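Local coordinates for protein dihydroorotase (Agrobacterium tumefaciens, PDB 2OGJ) that hydrolyses acetyl esters such as acetyl-(R)-mandelate in vitro, as a TIM-barrel amidohydrolase with a binuclear zinc centre, at residues S239-M242 and D246-N249; K310-D315 and R373-R378; V325-A330 and D336-L341; D358-A361 and D367-R370. One frame throughout, in Å; residues are numbered along the deposited sequence.

Interaction 1 comes first along the chain and stands apart, its centre about 25 to 30 Å from those of the other three; it belongs to the loop after strand 228-230 and helix 245-253, and the side chain of S239 is about 7 Å from that of the zinc ligand H231. Interaction 2 joins helix 304-313 to strand 368-382, and the chain between its two segments contains both interaction 3, at helix 327-332, and interaction 4, in the hairpin of strands 348-362 and 368-382. Interactions 2 and 4, centres about 12 Å apart, touch where K310 packs on A361 and L374 on L359; together they bind helix 304-313 to the hairpin. Interaction 3, about 20 Å from interaction 2 between centres, is like interaction 1 a separate, local loop-helix contact.

Interaction 1 (S239-M242 and D246-N249); sequences SSIM and DLFN
I241 and L247 meet methyl to methyl: L247 CD1 pushes into the hollow beside the loop backbone, 3.3 Å from I241 CA and 3.5 Å from I241 CG2, with S240 O on its rim. The two side chains cross at about a right angle, and CD1 is the L247 atom that touches I241. The other end of I241 serves F248. Its CG1 sits between the backbone N and the carbonyl carbon (chi1 66°), and the extended chain beyond carries CD1 to 3.7 Å from F248 CD1. I241 O approaches the same ring at its edge and lies 3.2 Å from F248 CB. Selenomethionine M242 starts away from the helix, but bends at chi2 and chi3 to curl back alongside F248. Its CE is 3.5 Å from F248 CD1, and its SE is 4.7 Å from the ring centroid at an oblique angle, a Met-aromatic contact. Separately, an ST turn, S240 OG accepting from M242 N (3.0 Å), shapes the loop backbone. Around this core, helix 216-222 covers I241 and L247 through Y216, helix 272-280 touches I241 through V274 and M242 through A277, and a second subunit packs K196 on L247.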
loop_
_atom_site.group_PDB
_atom_site.type_symbol
_atom_site.label_atom_id
_atom_site.label_comp_id
_atom_site.label_asym_id
_atom_site.label_seq_id
_atom_site.Cartn_x
_atom_site.Cartn_y
_atom_site.Cartn_z
ATOM N N SER A 239 -10.792 -24.582 -1.055
ATOM C CA SER A 239 -10.160 -24.909 -2.334
ATOM C C SER A 239 -10.460 -26.325 -2.801
ATOM O O SER A 239 -10.222 -26.663 -3.949
ATOM C CB SER A 239 -8.637 -24.685 -2.244
ATOM O OG SER A 239 -8.132 -24.948 -0.933
ATOM N N SER A 240 -11.000 -27.142 -1.908
ATOM C CA SER A 240 -11.323 -28.534 -2.221
ATOM C C SER A 240 -12.543 -28.679 -3.126
ATOM O O SER A 240 -13.578 -28.070 -2.879
ATOM C CB SER A 240 -11.563 -29.314 -0.928
ATOM O OG SER A 240 -12.191 -30.550 -1.199
ATOM N N ILE A 241 -12.428 -29.491 -4.170
ATOM C CA ILE A 241 -13.552 -29.689 -5.073
ATOM C C ILE A 241 -14.613 -30.601 -4.468
ATOM O O ILE A 241 -15.644 -30.846 -5.087
ATOM C CB ILE A 241 -13.105 -30.314 -6.413
ATOM C CG1 ILE A 241 -12.596 -31.750 -6.183
ATOM C CG2 ILE A 241 -12.047 -29.429 -7.050
ATOM C CD1 ILE A 241 -12.392 -32.562 -7.448
HETATM N N MSE A 242 -14.370 -31.101 -3.259
HETATM C CA MSE A 242 -15.328 -32.001 -2.630
HETATM C C MSE A 242 -16.211 -31.323 -1.577
HETATM O O MSE A 242 -17.211 -31.893 -1.137
HETATM C CB MSE A 242 -14.589 -33.214 -2.041
HETATM C CG MSE A 242 -15.187 -34.584 -2.426
HETATM SE SE MSE A 242 -15.760 -34.714 -4.155
HETATM C CE MSE A 242 -14.269 -34.389 -5.035
ATOM N N ASP A 246 -20.857 -27.236 -6.433
ATOM C CA ASP A 246 -20.866 -26.305 -7.562
ATOM C C ASP A 246 -19.484 -26.313 -8.187
ATOM O O ASP A 246 -19.352 -26.333 -9.420
ATOM C CB ASP A 246 -21.202 -24.891 -7.095
ATOM C CG ASP A 246 -22.625 -24.763 -6.626
ATOM O OD1 ASP A 246 -22.938 -23.786 -5.916
ATOM O OD2 ASP A 246 -23.434 -25.644 -6.978
ATOM N N LEU A 247 -18.463 -26.296 -7.324
ATOM C CA LEU A 247 -17.076 -26.315 -7.763
ATOM C C LEU A 247 -16.797 -27.634 -8.468
ATOM O O LEU A 247 -16.208 -27.660 -9.556
ATOM C CB LEU A 247 -16.123 -26.184 -6.571
ATOM C CG LEU A 247 -14.687 -25.694 -6.832
ATOM C CD1 LEU A 247 -13.744 -26.519 -6.022
ATOM C CD2 LEU A 247 -14.302 -25.784 -8.301
ATOM N N PHE A 248 -17.221 -28.731 -7.839
ATOM C CA PHE A 248 -17.000 -30.047 -8.417
ATOM C C PHE A 248 -17.614 -30.130 -9.794
ATOM O O PHE A 248 -16.992 -30.635 -10.724
ATOM C CB PHE A 248 -17.590 -31.165 -7.563
ATOM C CG PHE A 248 -17.263 -32.538 -8.086
ATOM C CD1 PHE A 248 -16.079 -33.178 -7.714
ATOM C CD2 PHE A 248 -18.104 -33.161 -9.002
ATOM C CE1 PHE A 248 -15.734 -34.416 -8.254
ATOM C CE2 PHE A 248 -17.773 -34.390 -9.546
ATOM C CZ PHE A 248 -16.580 -35.022 -9.170
ATOM N N ASN A 249 -18.837 -29.631 -9.939
ATOM C CA ASN A 249 -19.528 -29.669 -11.209
ATOM C C ASN A 249 -18.795 -28.840 -12.243
ATOM O O ASN A 249 -18.763 -29.189 -13.431
ATOM C CB ASN A 249 -20.985 -29.259 -11.023
ATOM C CG ASN A 249 -21.707 -30.204 -10.080
ATOM O OD1 ASN A 249 -21.514 -31.421 -10.138
ATOM N ND2 ASN A 249 -22.538 -29.652 -9.207
#

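Interaction 2 (K310-D315 and R373-R378); sequences KLLSVD and RLFEPR
L312, near the C-terminal end of helix 304-313, faces R373 and F375 where strand 368-382 turns a corner at R373, so a helix turn meets a strand run without any backbone hydrogen bond between the two segments. L312 alone carries the helix side of the contact, its CB directed at the strand. With CG anti to the backbone N (chi1 -172°), its CD2 branch reaches forward between the two partners. On one side CD2 lies 3.7 Å from F375 CE1, approaching the ring obliquely, while L312 CB sits in the ring plane at its edge, 4.0 Å from F375 CE1. On the other, CD2 is 4.1 Å from R373 CB. The R373 chain bends at chi3 (81°), which turns its guanidinium over the leucine: CD2 stands 4.2 Å above the centre of that flat group. Both R373 and F375 cross L312 at about a right angle. Close by, F375 N donates to S309 OG of the same helix, F375 also packs on M308, and R373 on L354 of the adjoining strand. With no hydrogen bond or salt bridge between the segments, the contact rests on van der Waals packing, with F375 the buried partner. The arginine presents methylene and guanidinium face to the methyl, and its N-H groups take no part in holding the leucine.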
loop_
_atom_site.group_PDB
_atom_site.type_symbol
_atom_site.label_atom_id
_atom_site.label_comp_id
_atom_site.label_asym_id
_atom_site.label_seq_id
_atom_site.Cartn_x
_atom_site.Cartn_y
_atom_site.Cartn_z
ATOM N N LYS A 310 -0.108 -43.625 -5.080
ATOM C CA LYS A 310 -1.248 -43.115 -4.305
ATOM C C LYS A 310 -2.492 -43.025 -5.191
ATOM O O LYS A 310 -3.607 -43.325 -4.749
ATOM C CB LYS A 310 -0.933 -41.735 -3.710
ATOM C CG LYS A 310 0.198 -41.738 -2.679
ATOM C CD LYS A 310 0.435 -40.347 -2.118
ATOM C CE LYS A 310 1.542 -40.350 -1.089
ATOM N NZ LYS A 310 1.981 -38.964 -0.760
ATOM N N LEU A 311 -2.297 -42.616 -6.444
ATOM C CA LEU A 311 -3.408 -42.510 -7.378
ATOM C C LEU A 311 -3.903 -43.901 -7.722
ATOM O O LEU A 311 -5.101 -44.138 -7.814
ATOM C CB LEU A 311 -2.981 -41.772 -8.647
ATOM C CG LEU A 311 -3.170 -40.251 -8.678
ATOM C CD1 LEU A 311 -4.620 -39.923 -8.331
ATOM C CD2 LEU A 311 -2.201 -39.567 -7.712
ATOM N N LEU A 312 -2.972 -44.825 -7.906
ATOM C CA LEU A 312 -3.323 -46.207 -8.214
ATOM C C LEU A 312 -4.096 -46.812 -7.051
ATOM O O LEU A 312 -4.939 -47.675 -7.252
ATOM C CB LEU A 312 -2.065 -47.054 -8.449
ATOM C CG LEU A 312 -2.326 -48.464 -8.976
ATOM C CD1 LEU A 312 -2.690 -48.366 -10.445
ATOM C CD2 LEU A 312 -1.095 -49.324 -8.817
ATOM N N SER A 313 -3.791 -46.358 -5.838
ATOM C CA SER A 313 -4.435 -46.861 -4.634
ATOM C C SER A 313 -5.856 -46.350 -4.463
ATOM O O SER A 313 -6.649 -46.968 -3.764
ATOM C CB SER A 313 -3.613 -46.492 -3.397
ATOM O OG SER A 313 -3.858 -45.154 -3.001
ATOM N N VAL A 314 -6.184 -45.214 -5.067
ATOM C CA VAL A 314 -7.546 -44.706 -4.947
ATOM C C VAL A 314 -8.313 -44.960 -6.232
ATOM O O VAL A 314 -9.147 -44.165 -6.663
ATOM C CB VAL A 314 -7.600 -43.208 -4.575
ATOM C CG1 VAL A 314 -7.224 -43.027 -3.102
ATOM C CG2 VAL A 314 -6.683 -42.409 -5.478
ATOM N N ASP A 315 -7.978 -46.091 -6.841
ATOM C CA ASP A 315 -8.630 -46.585 -8.032
ATOM C C ASP A 315 -8.458 -45.905 -9.375
ATOM O O ASP A 315 -9.427 -45.716 -10.103
ATOM C CB ASP A 315 -10.122 -46.735 -7.749
ATOM C CG ASP A 315 -10.641 -48.103 -8.112
ATOM O OD1 ASP A 315 -10.099 -49.097 -7.585
ATOM O OD2 ASP A 315 -11.591 -48.186 -8.919
ATOM N N ARG A 373 0.446 -51.793 -3.754
ATOM C CA ARG A 373 1.205 -51.970 -4.986
ATOM C C ARG A 373 2.071 -50.737 -5.180
ATOM O O ARG A 373 1.628 -49.617 -4.950
ATOM C CB ARG A 373 0.264 -52.161 -6.168
ATOM C CG ARG A 373 -0.501 -53.461 -6.091
ATOM C CD ARG A 373 -1.771 -53.399 -6.903
ATOM N NE ARG A 373 -1.562 -53.618 -8.328
ATOM C CZ ARG A 373 -2.479 -53.356 -9.257
ATOM N NH1 ARG A 373 -3.661 -52.858 -8.909
ATOM N NH2 ARG A 373 -2.223 -53.604 -10.534
ATOM N N LEU A 374 3.312 -50.946 -5.599
ATOM C CA LEU A 374 4.226 -49.836 -5.773
ATOM C C LEU A 374 4.974 -49.727 -7.084
ATOM O O LEU A 374 5.642 -50.667 -7.525
ATOM C CB LEU A 374 5.256 -49.849 -4.652
ATOM C CG LEU A 374 4.711 -49.571 -3.262
ATOM C CD1 LEU A 374 5.821 -49.798 -2.257
ATOM C CD2 LEU A 374 4.167 -48.148 -3.192
ATOM N N PHE A 375 4.860 -48.565 -7.711
ATOM C CA PHE A 375 5.612 -48.345 -8.918
ATOM C C PHE A 375 7.025 -48.226 -8.380
ATOM O O PHE A 375 7.275 -47.504 -7.409
ATOM C CB PHE A 375 5.189 -47.061 -9.625
ATOM C CG PHE A 375 3.884 -47.177 -10.343
ATOM C CD1 PHE A 375 2.682 -47.001 -9.660
ATOM C CD2 PHE A 375 3.854 -47.491 -11.701
ATOM C CE1 PHE A 375 1.465 -47.141 -10.316
ATOM C CE2 PHE A 375 2.642 -47.632 -12.371
ATOM C CZ PHE A 375 1.443 -47.456 -11.677
ATOM N N GLU A 376 7.937 -48.977 -8.983
ATOM C CA GLU A 376 9.323 -48.954 -8.551
ATOM C C GLU A 376 10.265 -48.854 -9.755
ATOM O O GLU A 376 10.507 -49.837 -10.456
ATOM C CB GLU A 376 9.621 -50.205 -7.721
ATOM C CG GLU A 376 10.648 -49.960 -6.640
ATOM C CD GLU A 376 10.069 -50.075 -5.233
ATOM O OE1 GLU A 376 8.832 -49.970 -5.083
ATOM O OE2 GLU A 376 10.852 -50.261 -4.270
ATOM N N PRO A 377 10.789 -47.643 -10.021
ATOM C CA PRO A 377 11.698 -47.445 -11.151
ATOM C C PRO A 377 13.004 -48.210 -10.998
ATOM O O PRO A 377 13.553 -48.300 -9.907
ATOM C CB PRO A 377 11.891 -45.926 -11.183
ATOM C CG PRO A 377 11.661 -45.502 -9.791
ATOM C CD PRO A 377 10.500 -46.360 -9.355
ATOM N N ARG A 378 13.474 -48.766 -12.114
ATOM C CA ARG A 378 14.714 -49.557 -12.196
ATOM C C ARG A 378 15.784 -48.845 -13.004
ATOM O O ARG A 378 16.903 -48.627 -12.524
ATOM C CB ARG A 378 14.392 -50.920 -12.774
ATOM C CG ARG A 378 14.285 -52.000 -11.727
ATOM C CD ARG A 378 13.185 -51.710 -10.744
ATOM N NE ARG A 378 12.713 -52.950 -10.135
ATOM C CZ ARG A 378 12.597 -53.173 -8.829
ATOM N NH1 ARG A 378 12.919 -52.241 -7.947
ATOM N NH2 ARG A 378 12.148 -54.345 -8.410
#

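Interaction 3 (V325-A330 and D336-L341); sequences VTRNPA and DMENRL
M337, a selenomethionine, drives its side chain into the first turn of helix 327-332, and from CG outward its atoms touch R327, T326 and A330 in turn. CB leaves the backbone toward the helix; CG, anti to the backbone N (chi1 -164°), runs along R327 and lies 4.2 Å from its CD. SE then settles at the helix start, 3.6 Å from R327 N and 3.9 Å from T326 CB, where it also rests against the T326 carbonyl carbon. A bend at chi3 (-85°) turns the end along the helix, and the tip CE reaches A330 CB at 4.1 Å, one turn on. Beside this packing sits a charged clasp. R327 bends at chi2 and chi3 to bring NH1 up to both carboxylate oxygens of E338, 2.8 Å from E338 OE1 and 2.7 Å from E338 OE2. Both hydrogen bonds are weak in angle; NH1 alone serves both oxygens, and with the planes 71° apart this is not the coplanar two-nitrogen pairing. P71 of strand 68-75 backs both T326 and M337. The arrangement is a short helix with the loop that leaves it folded back on it, joined by the M337 packing and the R327-E338 salt bridge; an Asx turn, E338 N donating to D336 OD1 (3.3 Å), shapes the loop on its way to strand 348-362 of this TIM-barrel amidohydrolase.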
loop_
_atom_site.group_PDB
_atom_site.type_symbol
_atom_site.label_atom_id
_atom_site.label_comp_id
_atom_site.label_asym_id
_atom_site.label_seq_id
_atom_site.Cartn_x
_atom_site.Cartn_y
_atom_site.Cartn_z
ATOM N N VAL A 325 1.540 -39.605 -16.800
ATOM C CA VAL A 325 2.908 -39.399 -16.375
ATOM C C VAL A 325 3.821 -39.483 -17.598
ATOM O O VAL A 325 5.036 -39.374 -17.502
ATOM C CB VAL A 325 3.258 -40.445 -15.282
ATOM C CG1 VAL A 325 4.072 -41.573 -15.843
ATOM C CG2 VAL A 325 3.938 -39.771 -14.123
ATOM N N THR A 326 3.207 -39.637 -18.761
ATOM C CA THR A 326 3.952 -39.696 -20.012
ATOM C C THR A 326 3.274 -38.907 -21.151
ATOM O O THR A 326 3.590 -37.740 -21.390
ATOM C CB THR A 326 4.159 -41.156 -20.467
ATOM O OG1 THR A 326 2.893 -41.823 -20.503
ATOM C CG2 THR A 326 5.099 -41.883 -19.512
ATOM N N ARG A 327 2.339 -39.547 -21.843
ATOM C CA ARG A 327 1.641 -38.932 -22.967
ATOM C C ARG A 327 0.885 -37.637 -22.648
ATOM O O ARG A 327 0.932 -36.674 -23.426
ATOM C CB ARG A 327 0.683 -39.952 -23.572
ATOM C CG ARG A 327 1.355 -41.291 -23.869
ATOM C CD ARG A 327 1.498 -41.527 -25.350
ATOM N NE ARG A 327 0.190 -41.755 -25.941
ATOM C CZ ARG A 327 -0.074 -41.600 -27.230
ATOM N NH1 ARG A 327 0.889 -41.216 -28.062
ATOM N NH2 ARG A 327 -1.302 -41.811 -27.680
ATOM N N ASN A 328 0.199 -37.610 -21.511
ATOM C CA ASN A 328 -0.580 -36.433 -21.135
ATOM C C ASN A 328 0.212 -35.190 -20.757
ATOM O O ASN A 328 -0.064 -34.116 -21.288
ATOM C CB ASN A 328 -1.564 -36.784 -20.018
ATOM C CG ASN A 328 -2.690 -37.659 -20.504
ATOM O OD1 ASN A 328 -3.470 -38.162 -19.714
ATOM N ND2 ASN A 328 -2.778 -37.844 -21.816
ATOM N N PRO A 329 1.185 -35.305 -19.829
ATOM C CA PRO A 329 1.959 -34.119 -19.463
ATOM C C PRO A 329 2.827 -33.696 -20.647
ATOM O O PRO A 329 3.186 -32.524 -20.792
ATOM C CB PRO A 329 2.776 -34.600 -18.268
ATOM C CG PRO A 329 2.989 -36.032 -18.568
ATOM C CD PRO A 329 1.634 -36.477 -19.060
ATOM N N ALA A 330 3.146 -34.655 -21.507
ATOM C CA ALA A 330 3.967 -34.357 -22.669
ATOM C C ALA A 330 3.190 -33.503 -23.663
ATOM O O ALA A 330 3.755 -32.633 -24.324
ATOM C CB ALA A 330 4.427 -35.640 -23.332
ATOM N N ASP A 336 6.828 -34.470 -28.351
ATOM C CA ASP A 336 6.334 -35.536 -29.214
ATOM C C ASP A 336 6.577 -36.889 -28.591
ATOM O O ASP A 336 7.708 -37.207 -28.232
ATOM C CB ASP A 336 7.009 -35.506 -30.570
ATOM C CG ASP A 336 6.730 -36.761 -31.363
ATOM O OD1 ASP A 336 5.538 -37.095 -31.513
ATOM O OD2 ASP A 336 7.691 -37.417 -31.825
HETATM N N MSE A 337 5.530 -37.699 -28.481
HETATM C CA MSE A 337 5.677 -39.016 -27.869
HETATM C C MSE A 337 5.075 -40.144 -28.720
HETATM O O MSE A 337 4.608 -41.158 -28.206
HETATM C CB MSE A 337 5.056 -38.984 -26.465
HETATM C CG MSE A 337 5.463 -40.135 -25.588
HETATM SE SE MSE A 337 5.365 -39.710 -23.870
HETATM C CE MSE A 337 6.893 -38.960 -23.665
ATOM N N GLU A 338 5.109 -39.961 -30.034
ATOM C CA GLU A 338 4.567 -40.953 -30.942
ATOM C C GLU A 338 5.671 -41.821 -31.513
ATOM O O GLU A 338 6.845 -41.450 -31.477
ATOM C CB GLU A 338 3.811 -40.271 -32.089
ATOM C CG GLU A 338 2.573 -39.495 -31.656
ATOM C CD GLU A 338 1.602 -40.331 -30.821
ATOM O OE1 GLU A 338 0.541 -39.791 -30.440
ATOM O OE2 GLU A 338 1.887 -41.522 -30.537
ATOM N N ASN A 339 5.277 -42.982 -32.024
ATOM C CA ASN A 339 6.195 -43.930 -32.639
ATOM C C ASN A 339 7.512 -44.051 -31.898
ATOM O O ASN A 339 8.532 -44.322 -32.513
ATOM C CB ASN A 339 6.483 -43.512 -34.087
ATOM C CG ASN A 339 5.261 -43.625 -34.990
ATOM O OD1 ASN A 339 4.247 -42.940 -34.789
ATOM N ND2 ASN A 339 5.353 -44.500 -35.997
ATOM N N ARG A 340 7.497 -43.867 -30.585
ATOM C CA ARG A 340 8.727 -43.916 -29.804
ATOM C C ARG A 340 9.526 -45.211 -29.856
ATOM O O ARG A 340 10.720 -45.202 -29.578
ATOM C CB ARG A 340 8.424 -43.543 -28.356
ATOM C CG ARG A 340 8.009 -42.098 -28.200
ATOM C CD ARG A 340 9.196 -41.168 -28.150
ATOM N NE ARG A 340 9.411 -40.707 -26.786
ATOM C CZ ARG A 340 9.697 -39.453 -26.458
ATOM N NH1 ARG A 340 9.807 -38.520 -27.399
ATOM N NH2 ARG A 340 9.857 -39.128 -25.178
ATOM N N LEU A 341 8.876 -46.319 -30.214
ATOM C CA LEU A 341 9.562 -47.612 -30.301
ATOM C C LEU A 341 10.173 -47.856 -31.688
ATOM O O LEU A 341 10.953 -48.787 -31.867
ATOM C CB LEU A 341 8.602 -48.754 -29.943
ATOM C CG LEU A 341 8.907 -49.635 -28.717
ATOM C CD1 LEU A 341 10.137 -49.152 -27.991
ATOM C CD2 LEU A 341 7.714 -49.633 -27.797
#

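Interaction 4 (D358-A361 and D367-R370); sequences DLEA and DVSR
R370 faces two acids of the opposing strand, D358 and E360, in a small salt-bridge network. Its NH1 gives a weak bond to D358 OD1 at 3.2 Å, the carboxylate turned 29° from the guanidinium plane. E360 comes from another direction: its carboxylate lies over one guanidinium face, nearly parallel (4° apart), with OE2 3.0 Å from R370 NH2. No N-H points at that oxygen, so the attraction there is of charges alone. E360 OE2 also lies 3.3 Å from V368 CG1, and the E360 CG methylene brushes R370. The bend of R370 at chi3 (62°) helps bring the guanidinium across the acids. D358 OD1 has a second and stronger partner in K372 NZ, so the aspartate is shared between two cations. Behind these ends, in the backbone, the antiparallel pairing sets the spacing: A361 N donates to S369 O (2.8 Å) and S369 N to A361 O (3.0 Å), both nearly straight, while E360 and R370 form the non-hydrogen-bonded pair next to them. The contact sits at the surface in the beta hairpin of strands 348-362 and 368-382; L359 and A361 pack on W302, L359 also on L374 and A361 on L371, both of strand 368-382, and K310 of helix 304-313 packs on A361.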
loop_
_atom_site.group_PDB
_atom_site.type_symbol
_atom_site.label_atom_id
_atom_site.label_comp_id
_atom_site.label_asym_id
_atom_site.label_seq_id
_atom_site.Cartn_x
_atom_site.Cartn_y
_atom_site.Cartn_z
ATOM N N ASP A 358 3.323 -53.255 1.338
ATOM C CA ASP A 358 2.471 -52.838 2.439
ATOM C C ASP A 358 3.190 -51.616 3.000
ATOM O O ASP A 358 3.844 -51.678 4.044
ATOM C CB ASP A 358 2.370 -53.943 3.490
ATOM C CG ASP A 358 1.490 -53.555 4.661
ATOM O OD1 ASP A 358 0.324 -53.155 4.418
ATOM O OD2 ASP A 358 1.961 -53.656 5.819
ATOM N N LEU A 359 3.085 -50.507 2.276
ATOM C CA LEU A 359 3.752 -49.279 2.669
ATOM C C LEU A 359 2.762 -48.195 2.997
ATOM O O LEU A 359 1.737 -48.046 2.330
ATOM C CB LEU A 359 4.652 -48.779 1.540
ATOM C CG LEU A 359 5.472 -47.528 1.867
ATOM C CD1 LEU A 359 6.468 -47.860 2.965
ATOM C CD2 LEU A 359 6.194 -47.030 0.626
ATOM N N GLU A 360 3.076 -47.432 4.032
ATOM C CA GLU A 360 2.221 -46.336 4.425
ATOM C C GLU A 360 2.811 -45.057 3.899
ATOM O O GLU A 360 3.980 -44.757 4.127
ATOM C CB GLU A 360 2.092 -46.236 5.945
ATOM C CG GLU A 360 1.228 -47.311 6.565
ATOM C CD GLU A 360 0.696 -46.911 7.926
ATOM O OE1 GLU A 360 1.506 -46.484 8.780
ATOM O OE2 GLU A 360 -0.533 -47.026 8.140
ATOM N N ALA A 361 1.996 -44.325 3.161
ATOM C CA ALA A 361 2.389 -43.036 2.627
ATOM C C ALA A 361 1.353 -42.080 3.202
ATOM O O ALA A 361 0.238 -42.487 3.524
ATOM C CB ALA A 361 2.316 -43.053 1.119
ATOM N N ASP A 367 -3.392 -37.536 6.411
ATOM C CA ASP A 367 -4.085 -38.818 6.287
ATOM C C ASP A 367 -3.110 -39.869 5.790
ATOM O O ASP A 367 -2.407 -39.659 4.803
ATOM C CB ASP A 367 -5.252 -38.703 5.309
ATOM C CG ASP A 367 -6.583 -38.545 6.005
ATOM O OD1 ASP A 367 -7.061 -39.546 6.585
ATOM O OD2 ASP A 367 -7.143 -37.428 5.979
ATOM N N VAL A 368 -3.068 -41.002 6.476
ATOM C CA VAL A 368 -2.165 -42.068 6.089
ATOM C C VAL A 368 -2.889 -43.233 5.439
ATOM O O VAL A 368 -3.922 -43.678 5.927
ATOM C CB VAL A 368 -1.384 -42.586 7.308
ATOM C CG1 VAL A 368 -0.693 -43.891 6.971
ATOM C CG2 VAL A 368 -0.352 -41.563 7.730
ATOM N N SER A 369 -2.352 -43.703 4.320
ATOM C CA SER A 369 -2.907 -44.847 3.618
ATOM C C SER A 369 -1.743 -45.802 3.356
ATOM O O SER A 369 -0.598 -45.368 3.219
ATOM C CB SER A 369 -3.540 -44.413 2.297
ATOM O OG SER A 369 -3.883 -45.538 1.502
ATOM N N ARG A 370 -2.017 -47.102 3.307
ATOM C CA ARG A 370 -0.951 -48.073 3.055
ATOM C C ARG A 370 -1.101 -48.725 1.697
ATOM O O ARG A 370 -1.946 -49.597 1.505
ATOM C CB ARG A 370 -0.903 -49.144 4.150
ATOM C CG ARG A 370 -2.221 -49.835 4.448
ATOM C CD ARG A 370 -2.030 -50.986 5.444
ATOM N NE ARG A 370 -1.520 -50.549 6.747
ATOM C CZ ARG A 370 -0.238 -50.317 7.028
ATOM N NH1 ARG A 370 0.697 -50.477 6.096
ATOM N NH2 ARG A 370 0.119 -49.936 8.254
#